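Local coordinates for cytoplasmic protein (Cryptococcus neoformans var. grubii serotype A, PDB 7LPO), which probably hydrolyses the beta-glucosidic bond of steryl glucosides, using a TIM-barrel core of the glycoside hydrolase 5 family, at residues F400-A406 with P430-P436; T458-W464 with P525-D529; N468-I472 with M496-E500; A663-P668 with D681-T685. All coordinates share one frame; numbering follows the deposited sequence. Where two conformers were deposited one is given.

Interaction 1: F400-A406 with P430-P436; sequences FVDDFWA and PVLRQPP
Asp402 and Pro436 bring the two backbones closest, with CA atoms 5.6 Å apart, where the first turns of helix 400-419, widened by a pi-type turn over 400-405, meet an irregular segment that opens with a type II beta turn from Pro430 to Arg433. In the TIM-barrel fold of this family the helix precedes strand 424-427, and the loop leaving that strand contains residues 430-436. No hydrogen bond crosses the contact; prolines and apolar side chains carry it. Pro430 CD sits over the five-membered ring of Trp405, 3.9 Å from its centroid and only 7° off the normal, which fits a CH-pi contact. CG of the same proline reaches the edge of another ring, with Phe400 CE2 3.5 Å away near the ring plane. Val401 divides its branches: CG1, anti to the backbone N (chi1 171°), lies 3.6 Å from Pro436 CD, while CG2 touches Pro430 CG and Arg433 CB. The guanidinium of Arg433 is engaged by Glu274 in a salt bridge. Pro436 runs roughly at right angles to Trp405, its CD 3.5 Å from CZ3 of the indole, while Asp402 OD1 approaches CB of the same proline at 3.3 Å.

Interaction 2: T458-W464 with P525-D529; sequences TLMTKHW and PYDMD
Helix 456-461 ends at Lys462, where phi turns positive (45°) and the CA atom comes within 4.7 Å of Met528 CA. That turn presents Lys462 O to the other segment, where it takes a weak hydrogen bond from Asp529 N at 3.3 Å and a CA-H...O contact from Met528 CA at 3.2 Å. The lysine chain, extended beyond CG, spans the gap and sets NZ 3.1 Å from Asp527 OD2, in a salt bridge on the syn lone pair of that oxygen. NZ has a second partner in Gly587 O, so the ammonium group links three parts of the chain. Pro525 packs against the last helical turn, its CG 3.5 Å from Thr458 O. The methyl CG2 of Thr458 meets Met528 CE at 3.7 Å, while OG1 binds Asp455. One water accepts from Trp464 N and donates to Asp529 OD2, tying the exits of the two segments together. A tris molecule, probably from the crystallisation liquor, lies about 4 Å from the Leu459 side chain, consistent with a pocket there. Both segments follow barrel strands, 447-449 and 518-522, and so lie at the C-terminal end of the TIM barrel, the end that carries the active site in this fold.

Interaction 3: N468-I472 with M496-E500; sequences NADAI and MIQGE
Glu500 CB lies 4.2 Å from Ile472 CD1, and from there the glutamate chain runs extended (chi2 -172°) toward the start of helix 471-475. CG passes Asp470 OD1 at 3.1 Å, the two acidic side chains sliding by each other in opposite directions. CD then comes within 3.3 Å of the same oxygen. At the tip, OE1 turns toward Ala469 O with a water between them, though the water sits too close to OE1 for that link to be more than doubtful. OE2 accepts a hydrogen bond from Ile472 N at 2.9 Å; the bond is nearly straight, 168° at the hydrogen, and meets OE2 on its anti side, 22° out of the carboxylate plane. Asp470 is the N-cap of that short helix: its OD1 takes the amide of Gly473, and its OD2 is bound by Tyr479 OH. The helix start is thus served by two carboxylates, one from its own N-cap residue and one from helix 490-512, which in this TIM-barrel enzyme precedes strand 518-522. Asp470 OD1 and Glu500 OE2 are both acceptors only 3.2 Å apart; the amides at the helix N-terminus probably offset part of the repulsion. One turn earlier, Met496 bends so that SD rests 3.4 Å from Asp470 CA. Its methyl CE continues onto the strand end, touching Ala469 C at 3.3 Å, and Ile497 CD1 approaches Asn468 ND2, an amide nitrogen that donates to Asp455.

Interaction 4: A663-P668 with D681-T685; sequences AAFCRP and DFDIT
The junction between the TIM barrel and the beta-rich C-terminal region is bridged here, as Pro668 and Arg667, in the segment leaving helix 662-665, meet Phe682 at the end of strand 676-682. Pro668 lies across the phenyl face: its CD is 3.6 Å from the ring centroid and 15° off the normal, the geometry of a CH-pi contact, and its CG comes to 3.4 Å from CD1 of the ring. Phe682 is swung to the proline by a first torsion that sets CG anti to the backbone N (chi1 173°). Arg667 meets a different part of the ring. The edge atom CD2 of Phe682 points at the guanidinium face, 4.0 Å from Arg667 NH2, with the two planes 84° apart; the charged group therefore lies beside the ring and not above it. Bonds in its own plane hold the guanidinium: NH1 donates to Ala664 O at 3.0 Å, on a carbonyl lone pair, and NH2 donates to a water 2.9 Å away. That water in turn donates a hydrogen bond to Phe682 O at 2.8 Å, so the arginine also reaches the strand backbone. Farther along, Ile684 CD1 settles against the short helix 662-665, 3.7 Å from Ala663 O. Arg667 forms salt bridges to Asp554 on helix 547-559 and to Asp561 just beyond it, while Phe682 makes an edge-to-face contact with His715 and touches Tyr716, both on helix 713-716. The contact thus lies between these two helices, at one margin of the four-stranded antiparallel sheet that starts with strand 676-682.

Interactions 1, 2 and 3 sit on the barrel, and interaction 4 joins it to the C-terminal region. Interaction 3 is nested within the chain loop closed by interaction 2; their centres are about 17 Å apart, yet they touch, Thr458 OG1 lying 4.2 Å from Asn468 ND2. Asp455 serves both, binding Thr458 and Asn468. Interactions 2 and 4 also meet, through Tyr526 OH and Phe665 CD2 at 3.7 Å. Interaction 1 stays apart, its nearest atoms about 5 Å from those of interaction 3, about 10 Å from those of interaction 2 and about 22 Å from those of interaction 4. Interaction 2 borders the tris molecule, which may mark the pocket.

Interaction 1: F400-A406 with P430-P436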
loop_
_atom_site.group_PDB
_atom_site.type_symbol
_atom_site.label_atom_id
_atom_site.label_comp_id
_atom_site.label_asym_id
_atom_site.label_seq_id
_atom_site.Cartn_x
_atom_site.Cartn_y
_atom_site.Cartn_z
ATOM N N PHE A 400 -20.391 3.689 0.918
ATOM C CA PHE A 400 -19.476 3.253 -0.132
ATOM C C PHE A 400 -18.930 1.861 0.155
ATOM O O PHE A 400 -18.888 1.006 -0.738
ATOM C CB PHE A 400 -18.323 4.247 -0.283
ATOM C CG PHE A 400 -17.201 3.741 -1.148
ATOM C CD1 PHE A 400 -17.380 3.586 -2.500
ATOM C CD2 PHE A 400 -15.982 3.400 -0.599
ATOM C CE1 PHE A 400 -16.361 3.116 -3.305
ATOM C CE2 PHE A 400 -14.964 2.923 -1.390
ATOM C CZ PHE A 400 -15.161 2.777 -2.754
ATOM N N VAL A 401 -18.520 1.611 1.400
ATOM C CA VAL A 401 -17.824 0.368 1.713
ATOM C C VAL A 401 -18.781 -0.814 1.678
ATOM O O VAL A 401 -18.441 -1.879 1.146
ATOM C CB VAL A 401 -17.118 0.468 3.078
ATOM C CG1 VAL A 401 -16.578 -0.889 3.487
ATOM C CG2 VAL A 401 -16.005 1.483 3.025
ATOM N N ASP A 402 -19.984 -0.658 2.238
ATOM C CA ASP A 402 -20.899 -1.795 2.312
ATOM C C ASP A 402 -21.648 -2.026 1.006
ATOM O O ASP A 402 -21.955 -3.173 0.667
ATOM C CB ASP A 402 -21.932 -1.615 3.432
ATOM C CG ASP A 402 -21.315 -1.247 4.763
ATOM O OD1 ASP A 402 -20.149 -1.625 5.025
ATOM O OD2 ASP A 402 -22.012 -0.574 5.557
ATOM N N ASP A 403 -21.977 -0.965 0.277
ATOM C CA ASP A 403 -22.865 -1.097 -0.869
ATOM C C ASP A 403 -22.136 -1.281 -2.191
ATOM O O ASP A 403 -22.714 -1.857 -3.119
ATOM C CB ASP A 403 -23.768 0.129 -0.987
ATOM C CG ASP A 403 -24.612 0.349 0.249
ATOM O OD1 ASP A 403 -24.877 -0.644 0.964
ATOM O OD2 ASP A 403 -24.995 1.515 0.507
ATOM N N PHE A 404 -20.899 -0.799 -2.315
ATOM C CA PHE A 404 -20.231 -0.804 -3.609
ATOM C C PHE A 404 -18.865 -1.470 -3.551
ATOM O O PHE A 404 -18.547 -2.304 -4.404
ATOM C CB PHE A 404 -20.109 0.627 -4.130
ATOM C CG PHE A 404 -21.436 1.288 -4.385
ATOM C CD1 PHE A 404 -22.290 0.790 -5.348
ATOM C CD2 PHE A 404 -21.828 2.403 -3.665
ATOM C CE1 PHE A 404 -23.513 1.387 -5.596
ATOM C CE2 PHE A 404 -23.067 3.002 -3.905
ATOM C CZ PHE A 404 -23.898 2.493 -4.879
ATOM N N TRP A 405 -18.047 -1.130 -2.555
ATOM C CA TRP A 405 -16.751 -1.788 -2.451
ATOM C C TRP A 405 -16.917 -3.281 -2.180
ATOM O O TRP A 405 -16.269 -4.119 -2.818
ATOM C CB TRP A 405 -15.893 -1.149 -1.361
ATOM C CG TRP A 405 -14.586 -1.861 -1.266
ATOM C CD1 TRP A 405 -13.480 -1.665 -2.046
ATOM C CD2 TRP A 405 -14.263 -2.928 -0.382
ATOM N NE1 TRP A 405 -12.482 -2.533 -1.685
ATOM C CE2 TRP A 405 -12.941 -3.327 -0.670
ATOM C CE3 TRP A 405 -14.962 -3.592 0.626
ATOM C CZ2 TRP A 405 -12.304 -4.345 0.021
ATOM C CZ3 TRP A 405 -14.321 -4.603 1.320
ATOM C CH2 TRP A 405 -13.007 -4.966 1.014
ATOM N N ALA A 406 -17.782 -3.636 -1.231
ATOM C CA ALA A 406 -17.917 -5.037 -0.851
ATOM C C ALA A 406 -18.413 -5.872 -2.023
ATOM O O ALA A 406 -17.971 -7.011 -2.217
ATOM C CB ALA A 406 -18.858 -5.168 0.345
ATOM N N PRO A 430 -11.154 0.256 2.051
ATOM C CA PRO A 430 -10.717 1.593 1.631
ATOM C C PRO A 430 -10.032 2.354 2.761
ATOM O O PRO A 430 -10.350 2.198 3.941
ATOM C CB PRO A 430 -12.022 2.275 1.205
ATOM C CG PRO A 430 -12.914 1.127 0.782
ATOM C CD PRO A 430 -12.559 -0.016 1.698
ATOM N N VAL A 431 -9.077 3.196 2.371
ATOM C CA VAL A 431 -8.246 3.920 3.321
ATOM C C VAL A 431 -9.114 4.605 4.362
ATOM O O VAL A 431 -10.129 5.229 4.037
ATOM C CB VAL A 431 -7.368 4.935 2.565
ATOM C CG1 VAL A 431 -6.805 5.976 3.504
ATOM C CG2 VAL A 431 -6.237 4.225 1.837
ATOM N N LEU A 432 -8.706 4.476 5.625
ATOM C CA LEU A 432 -9.295 5.147 6.777
ATOM C C LEU A 432 -10.724 4.713 7.067
ATOM O O LEU A 432 -11.427 5.389 7.824
ATOM C CB LEU A 432 -9.245 6.670 6.601
ATOM C CG LEU A 432 -7.840 7.285 6.625
ATOM C CD1 LEU A 432 -7.908 8.777 6.316
ATOM C CD2 LEU A 432 -7.148 7.037 7.965
ATOM N N ARG A 433 -11.177 3.608 6.486
ATOM C CA ARG A 433 -12.501 3.069 6.756
ATOM C C ARG A 433 -12.364 1.706 7.426
ATOM O O ARG A 433 -11.381 0.986 7.223
ATOM C CB ARG A 433 -13.330 2.932 5.460
ATOM C CG ARG A 433 -13.360 4.175 4.553
ATOM C CD ARG A 433 -14.207 5.297 5.146
ATOM N NE ARG A 433 -14.789 6.149 4.108
ATOM C CZ ARG A 433 -14.925 7.473 4.201
ATOM N NH1 ARG A 433 -14.521 8.126 5.296
ATOM N NH2 ARG A 433 -15.469 8.152 3.196
ATOM N N GLN A 434 -13.351 1.354 8.225
ATOM C CA GLN A 434 -13.408 -0.009 8.723
ATOM C C GLN A 434 -13.877 -0.938 7.609
ATOM O O GLN A 434 -14.657 -0.530 6.742
ATOM C CB GLN A 434 -14.367 -0.118 9.898
ATOM C CG GLN A 434 -13.918 0.577 11.166
ATOM C CD GLN A 434 -14.899 0.335 12.308
ATOM O OE1 GLN A 434 -16.116 0.448 12.133
ATOM N NE2 GLN A 434 -14.376 -0.016 13.472
ATOM N N PRO A 435 -13.433 -2.189 7.608
ATOM C CA PRO A 435 -13.948 -3.139 6.623
ATOM C C PRO A 435 -15.424 -3.389 6.865
ATOM O O PRO A 435 -15.925 -3.151 7.977
ATOM C CB PRO A 435 -13.111 -4.406 6.867
ATOM C CG PRO A 435 -12.714 -4.317 8.291
ATOM C CD PRO A 435 -12.525 -2.834 8.576
ATOM N N PRO A 436 -16.159 -3.842 5.853
ATOM C CA PRO A 436 -17.536 -4.280 6.079
ATOM C C PRO A 436 -17.538 -5.679 6.676
ATOM O O PRO A 436 -16.520 -6.369 6.716
ATOM C CB PRO A 436 -18.141 -4.278 4.675
ATOM C CG PRO A 436 -16.969 -4.686 3.797
ATOM C CD PRO A 436 -15.693 -4.213 4.502
#

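Interaction 2: T458-W464 with P525-D529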
loop_
_atom_site.group_PDB
_atom_site.type_symbol
_atom_site.label_atom_id
_atom_site.label_comp_id
_atom_site.label_asym_id
_atom_site.label_seq_id
_atom_site.Cartn_x
_atom_site.Cartn_y
_atom_site.Cartn_z
ATOM N N THR A 458 4.195 12.947 9.710
ATOM C CA THR A 458 5.563 12.801 9.229
ATOM C C THR A 458 5.602 12.683 7.711
ATOM O O THR A 458 6.421 13.331 7.045
ATOM C CB THR A 458 6.207 11.581 9.887
ATOM O OG1 THR A 458 6.154 11.732 11.318
ATOM C CG2 THR A 458 7.641 11.427 9.446
ATOM N N LEU A 459 4.703 11.876 7.147
ATOM C CA LEU A 459 4.667 11.687 5.702
ATOM C C LEU A 459 4.431 13.004 4.974
ATOM O O LEU A 459 5.140 13.329 4.018
ATOM C CB LEU A 459 3.577 10.680 5.358
ATOM C CG LEU A 459 3.522 10.109 3.947
ATOM C CD1 LEU A 459 4.765 9.324 3.647
ATOM C CD2 LEU A 459 2.278 9.243 3.803
ATOM N N MET A 460 3.445 13.787 5.420
ATOM C CA MET A 460 3.076 14.979 4.661
ATOM C C MET A 460 4.064 16.123 4.851
ATOM O O MET A 460 4.316 16.887 3.911
ATOM C CB MET A 460 1.674 15.443 5.051
ATOM C CG MET A 460 0.618 14.356 4.968
ATOM S SD MET A 460 0.376 13.690 3.289
ATOM C CE MET A 460 -0.156 15.145 2.433
ATOM N N THR A 461 4.611 16.287 6.052
ATOM C CA THR A 461 5.519 17.396 6.321
ATOM C C THR A 461 6.967 17.044 6.033
ATOM O O THR A 461 7.821 17.946 6.055
ATOM C CB THR A 461 5.397 17.846 7.778
ATOM O OG1 THR A 461 5.838 16.790 8.640
ATOM C CG2 THR A 461 3.954 18.200 8.109
ATOM N N LYS A 462 7.265 15.768 5.753
ATOM C CA LYS A 462 8.633 15.281 5.560
ATOM C C LYS A 462 9.574 15.845 6.653
ATOM O O LYS A 462 10.657 16.333 6.384
ATOM C CB LYS A 462 9.128 15.622 4.146
ATOM C CG LYS A 462 8.191 15.021 3.090
ATOM C CD LYS A 462 8.677 15.241 1.684
ATOM C CE LYS A 462 7.966 14.283 0.726
ATOM N NZ LYS A 462 8.323 14.570 -0.678
ATOM N N HIS A 463 9.096 15.728 7.888
ATOM C CA HIS A 463 9.822 16.190 9.064
ATOM C C HIS A 463 9.405 15.298 10.226
ATOM O O HIS A 463 8.226 14.963 10.368
ATOM C CB HIS A 463 9.508 17.663 9.361
ATOM C CG HIS A 463 10.393 18.276 10.400
ATOM N ND1 HIS A 463 11.489 19.048 10.083
ATOM C CD2 HIS A 463 10.336 18.240 11.753
ATOM C CE1 HIS A 463 12.077 19.450 11.196
ATOM N NE2 HIS A 463 11.396 18.976 12.224
ATOM N N TRP A 464 10.374 14.905 11.042
ATOM C CA TRP A 464 10.076 14.222 12.298
ATOM C C TRP A 464 9.819 15.318 13.320
ATOM O O TRP A 464 10.755 15.963 13.798
ATOM C CB TRP A 464 11.216 13.323 12.738
ATOM C CG TRP A 464 10.946 12.681 14.060
ATOM C CD1 TRP A 464 11.694 12.800 15.190
ATOM C CD2 TRP A 464 9.837 11.832 14.402
ATOM N NE1 TRP A 464 11.133 12.069 16.213
ATOM C CE2 TRP A 464 9.993 11.466 15.757
ATOM C CE3 TRP A 464 8.731 11.349 13.694
ATOM C CZ2 TRP A 464 9.096 10.632 16.416
ATOM C CZ3 TRP A 464 7.835 10.517 14.348
ATOM C CH2 TRP A 464 8.020 10.170 15.697
ATOM N N PRO A 525 9.191 8.961 5.248
ATOM C CA PRO A 525 9.982 9.603 4.182
ATOM C C PRO A 525 11.431 9.845 4.592
ATOM O O PRO A 525 11.714 10.349 5.681
ATOM C CB PRO A 525 9.253 10.928 3.950
ATOM C CG PRO A 525 8.682 11.261 5.333
ATOM C CD PRO A 525 8.304 9.916 5.944
ATOM N N TYR A 526 12.348 9.513 3.690
ATOM C CA TYR A 526 13.769 9.694 3.938
ATOM C C TYR A 526 14.291 11.038 3.448
ATOM O O TYR A 526 15.364 11.469 3.891
ATOM C CB TYR A 526 14.562 8.557 3.282
ATOM C CG TYR A 526 14.537 7.283 4.095
ATOM C CD1 TYR A 526 15.447 7.073 5.112
ATOM C CD2 TYR A 526 13.585 6.303 3.862
ATOM C CE1 TYR A 526 15.421 5.915 5.873
ATOM C CE2 TYR A 526 13.551 5.139 4.627
ATOM C CZ TYR A 526 14.478 4.961 5.625
ATOM O OH TYR A 526 14.482 3.816 6.362
ATOM N N ASP A 527 13.557 11.714 2.563
ATOM C CA ASP A 527 13.963 13.025 2.060
ATOM C C ASP A 527 13.560 14.157 2.997
ATOM O O ASP A 527 13.140 15.227 2.546
ATOM C CB ASP A 527 13.395 13.253 0.659
ATOM C CG ASP A 527 11.877 13.091 0.590
ATOM O OD1 ASP A 527 11.305 12.311 1.382
ATOM O OD2 ASP A 527 11.254 13.729 -0.290
ATOM N N MET A 528 13.703 13.941 4.302
ATOM C CA MET A 528 13.337 14.948 5.287
ATOM C C MET A 528 14.283 16.135 5.251
ATOM O O MET A 528 15.443 16.016 4.856
ATOM C CB MET A 528 13.385 14.370 6.689
ATOM C CG MET A 528 12.490 13.214 6.922
ATOM S SD MET A 528 12.706 12.679 8.611
ATOM C CE MET A 528 11.276 11.601 8.771
ATOM N N ASP A 529 13.777 17.288 5.700
ATOM C CA ASP A 529 14.618 18.450 5.997
ATOM C C ASP A 529 15.337 18.952 4.748
ATOM O O ASP A 529 16.525 19.292 4.785
ATOM C CB ASP A 529 15.626 18.118 7.099
ATOM C CG ASP A 529 14.950 17.691 8.395
ATOM O OD1 ASP A 529 14.041 18.415 8.847
ATOM O OD2 ASP A 529 15.314 16.628 8.951
HETATM O O HOH W 1 13.154 16.044 10.792
#

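Interaction 3: N468-I472 with M496-E500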
loop_
_atom_site.group_PDB
_atom_site.type_symbol
_atom_site.label_atom_id
_atom_site.label_comp_id
_atom_site.label_asym_id
_atom_site.label_seq_id
_atom_site.Cartn_x
_atom_site.Cartn_y
_atom_site.Cartn_z
ATOM N N ASN A 468 2.953 15.365 17.616
ATOM C CA ASN A 468 2.190 14.568 16.665
ATOM C C ASN A 468 0.760 14.542 17.178
ATOM O O ASN A 468 0.450 15.135 18.216
ATOM C CB ASN A 468 2.779 13.162 16.481
ATOM C CG ASN A 468 2.447 12.562 15.118
ATOM O OD1 ASN A 468 1.335 12.725 14.605
ATOM N ND2 ASN A 468 3.415 11.866 14.524
ATOM N N ALA A 469 -0.115 13.866 16.444
ATOM C CA ALA A 469 -1.523 13.853 16.803
ATOM C C ALA A 469 -2.147 12.537 16.376
ATOM O O ALA A 469 -1.728 11.918 15.390
ATOM C CB ALA A 469 -2.272 15.025 16.162
ATOM N N ASP A 470 -3.167 12.127 17.127
ATOM C CA ASP A 470 -3.822 10.840 16.927
ATOM C C ASP A 470 -4.849 10.978 15.810
ATOM O O ASP A 470 -6.027 11.253 16.050
ATOM C CB ASP A 470 -4.470 10.379 18.225
ATOM C CG ASP A 470 -5.285 9.109 18.051
ATOM O OD1 ASP A 470 -5.174 8.452 16.989
ATOM O OD2 ASP A 470 -6.038 8.774 18.983
ATOM N N ALA A 471 -4.401 10.735 14.571
ATOM C CA ALA A 471 -5.249 10.995 13.409
ATOM C C ALA A 471 -6.425 10.025 13.324
ATOM O O ALA A 471 -7.519 10.404 12.885
ATOM C CB ALA A 471 -4.415 10.927 12.126
ATOM N N ILE A 472 -6.220 8.766 13.705
ATOM C CA ILE A 472 -7.321 7.805 13.669
ATOM C C ILE A 472 -8.387 8.174 14.697
ATOM O O ILE A 472 -9.587 8.132 14.409
ATOM C CB ILE A 472 -6.790 6.376 13.886
ATOM C CG1 ILE A 472 -6.093 5.898 12.610
ATOM C CG2 ILE A 472 -7.916 5.451 14.292
ATOM C CD1 ILE A 472 -5.679 4.444 12.625
ATOM N N MET A 496 1.179 6.826 21.539
ATOM C CA MET A 496 -0.030 7.189 20.814
ATOM C C MET A 496 -0.114 6.457 19.479
ATOM O O MET A 496 -1.172 5.917 19.130
ATOM C CB MET A 496 -0.059 8.704 20.619
ATOM C CG MET A 496 -1.302 9.219 19.949
ATOM S SD MET A 496 -1.028 9.346 18.188
ATOM C CE MET A 496 0.039 10.788 18.123
ATOM N N ILE A 497 0.998 6.395 18.737
ATOM C CA ILE A 497 0.980 5.717 17.445
ATOM C C ILE A 497 0.781 4.220 17.632
ATOM O O ILE A 497 0.052 3.576 16.870
ATOM C CB ILE A 497 2.258 6.046 16.648
ATOM C CG1 ILE A 497 2.321 7.560 16.466
ATOM C CG2 ILE A 497 2.261 5.311 15.312
ATOM C CD1 ILE A 497 3.160 8.034 15.326
ATOM N N GLN A 498 1.392 3.646 18.662
ATOM C CA GLN A 498 1.130 2.246 18.968
ATOM C C GLN A 498 -0.346 2.029 19.281
ATOM O O GLN A 498 -0.914 0.985 18.932
ATOM C CB GLN A 498 2.002 1.801 20.138
ATOM C CG GLN A 498 1.989 0.322 20.389
ATOM C CD GLN A 498 2.939 -0.070 21.500
ATOM O OE1 GLN A 498 2.553 -0.132 22.657
ATOM N NE2 GLN A 498 4.197 -0.318 21.150
ATOM N N GLY A 499 -0.983 3.000 19.934
ATOM C CA GLY A 499 -2.416 2.906 20.164
ATOM C C GLY A 499 -3.234 2.959 18.889
ATOM O O GLY A 499 -4.267 2.294 18.783
ATOM N N GLU A 500 -2.773 3.729 17.898
ATOM C CA GLU A 500 -3.470 3.754 16.616
ATOM C C GLU A 500 -3.424 2.391 15.933
ATOM O O GLU A 500 -4.419 1.946 15.357
ATOM C CB GLU A 500 -2.867 4.826 15.711
ATOM C CG GLU A 500 -3.182 6.253 16.136
ATOM C CD GLU A 500 -2.735 7.281 15.095
ATOM O OE1 GLU A 500 -1.556 7.673 15.103
ATOM O OE2 GLU A 500 -3.568 7.698 14.268
HETATM O O HOH W 2 -1.225 9.556 13.432
#

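Interaction 4: A663-P668 with D681-T685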
loop_
_atom_site.group_PDB
_atom_site.type_symbol
_atom_site.label_atom_id
_atom_site.label_comp_id
_atom_site.label_asym_id
_atom_site.label_seq_id
_atom_site.Cartn_x
_atom_site.Cartn_y
_atom_site.Cartn_z
ATOM N N ALA A 663 19.173 0.752 11.584
ATOM C CA ALA A 663 18.983 0.403 12.988
ATOM C C ALA A 663 17.506 0.372 13.367
ATOM O O ALA A 663 17.117 -0.354 14.289
ATOM C CB ALA A 663 19.733 1.384 13.880
ATOM N N ALA A 664 16.665 1.136 12.673
ATOM C CA ALA A 664 15.258 1.208 13.044
ATOM C C ALA A 664 14.399 0.162 12.347
ATOM O O ALA A 664 13.449 -0.342 12.956
ATOM C CB ALA A 664 14.703 2.605 12.746
ATOM N N PHE A 665 14.699 -0.193 11.093
ATOM C CA PHE A 665 13.838 -1.146 10.402
ATOM C C PHE A 665 14.327 -2.586 10.479
ATOM O O PHE A 665 13.534 -3.494 10.221
ATOM C CB PHE A 665 13.611 -0.737 8.932
ATOM C CG PHE A 665 14.831 -0.758 8.042
ATOM C CD1 PHE A 665 15.399 -1.950 7.624
ATOM C CD2 PHE A 665 15.347 0.428 7.547
ATOM C CE1 PHE A 665 16.488 -1.955 6.765
ATOM C CE2 PHE A 665 16.428 0.432 6.677
ATOM C CZ PHE A 665 17.001 -0.761 6.284
ATOM N N CYS A 666 15.579 -2.824 10.856
ATOM C CA CYS A 666 16.099 -4.176 11.052
ATOM C C CYS A 666 16.111 -4.451 12.551
ATOM O O CYS A 666 16.919 -3.869 13.285
ATOM C CB CYS A 666 17.497 -4.318 10.453
ATOM S SG CYS A 666 18.165 -5.991 10.585
ATOM N N ARG A 667 15.217 -5.332 13.001
ATOM C CA ARG A 667 14.881 -5.449 14.415
ATOM C C ARG A 667 14.700 -6.905 14.814
ATOM O O ARG A 667 14.306 -7.734 13.986
ATOM C CB ARG A 667 13.579 -4.707 14.756
ATOM C CG ARG A 667 13.392 -3.356 14.075
ATOM C CD ARG A 667 11.907 -2.987 13.996
ATOM N NE ARG A 667 11.303 -2.797 15.310
ATOM C CZ ARG A 667 11.476 -1.715 16.073
ATOM N NH1 ARG A 667 12.240 -0.705 15.663
ATOM N NH2 ARG A 667 10.879 -1.641 17.257
ATOM N N PRO A 668 14.966 -7.240 16.077
ATOM C CA PRO A 668 14.648 -8.592 16.560
ATOM C C PRO A 668 13.145 -8.804 16.653
ATOM O O PRO A 668 12.393 -7.896 17.013
ATOM C CB PRO A 668 15.294 -8.633 17.947
ATOM C CG PRO A 668 15.249 -7.181 18.397
ATOM C CD PRO A 668 15.518 -6.383 17.147
ATOM N N ASP A 681 9.122 -5.691 23.000
ATOM C CA ASP A 681 9.722 -4.396 23.288
ATOM C C ASP A 681 11.165 -4.421 22.812
ATOM O O ASP A 681 11.913 -5.350 23.127
ATOM C CB ASP A 681 9.673 -4.069 24.786
ATOM C CG ASP A 681 8.270 -3.745 25.274
ATOM O OD1 ASP A 681 7.666 -2.760 24.792
ATOM O OD2 ASP A 681 7.774 -4.467 26.160
ATOM N N PHE A 682 11.561 -3.398 22.067
ATOM C CA PHE A 682 12.925 -3.298 21.575
ATOM C C PHE A 682 13.372 -1.855 21.704
ATOM O O PHE A 682 12.646 -0.941 21.302
ATOM C CB PHE A 682 13.029 -3.756 20.120
ATOM C CG PHE A 682 14.378 -3.514 19.506
ATOM C CD1 PHE A 682 15.493 -4.189 19.967
ATOM C CD2 PHE A 682 14.529 -2.611 18.473
ATOM C CE1 PHE A 682 16.731 -3.981 19.403
ATOM C CE2 PHE A 682 15.767 -2.393 17.904
ATOM C CZ PHE A 682 16.871 -3.077 18.370
ATOM N N ASP A 683 14.569 -1.662 22.249
ATOM C CA ASP A 683 15.159 -0.347 22.445
ATOM C C ASP A 683 16.485 -0.290 21.694
ATOM O O ASP A 683 17.415 -1.041 22.003
ATOM C CB ASP A 683 15.352 -0.069 23.932
ATOM C CG ASP A 683 15.971 1.280 24.196
ATOM O OD1 ASP A 683 15.342 2.304 23.841
ATOM O OD2 ASP A 683 17.084 1.311 24.760
ATOM N N ILE A 684 16.575 0.618 20.723
ATOM C CA ILE A 684 17.776 0.698 19.893
ATOM C C ILE A 684 18.996 1.054 20.737
ATOM O O ILE A 684 20.066 0.454 20.592
ATOM C CB ILE A 684 17.583 1.716 18.757
ATOM C CG1 ILE A 684 16.618 1.183 17.702
ATOM C CG2 ILE A 684 18.938 2.043 18.129
ATOM C CD1 ILE A 684 16.188 2.254 16.678
ATOM N N THR A 685 18.864 2.052 21.613
ATOM C CA THR A 685 20.036 2.590 22.300
ATOM C C THR A 685 20.690 1.540 23.196
ATOM O O THR A 685 21.913 1.367 23.181
ATOM C CB THR A 685 19.637 3.825 23.108
ATOM O OG1 THR A 685 18.972 4.759 22.251
ATOM C CG2 THR A 685 20.863 4.496 23.721
HETATM O O HOH W 3 11.563 0.457 19.071
#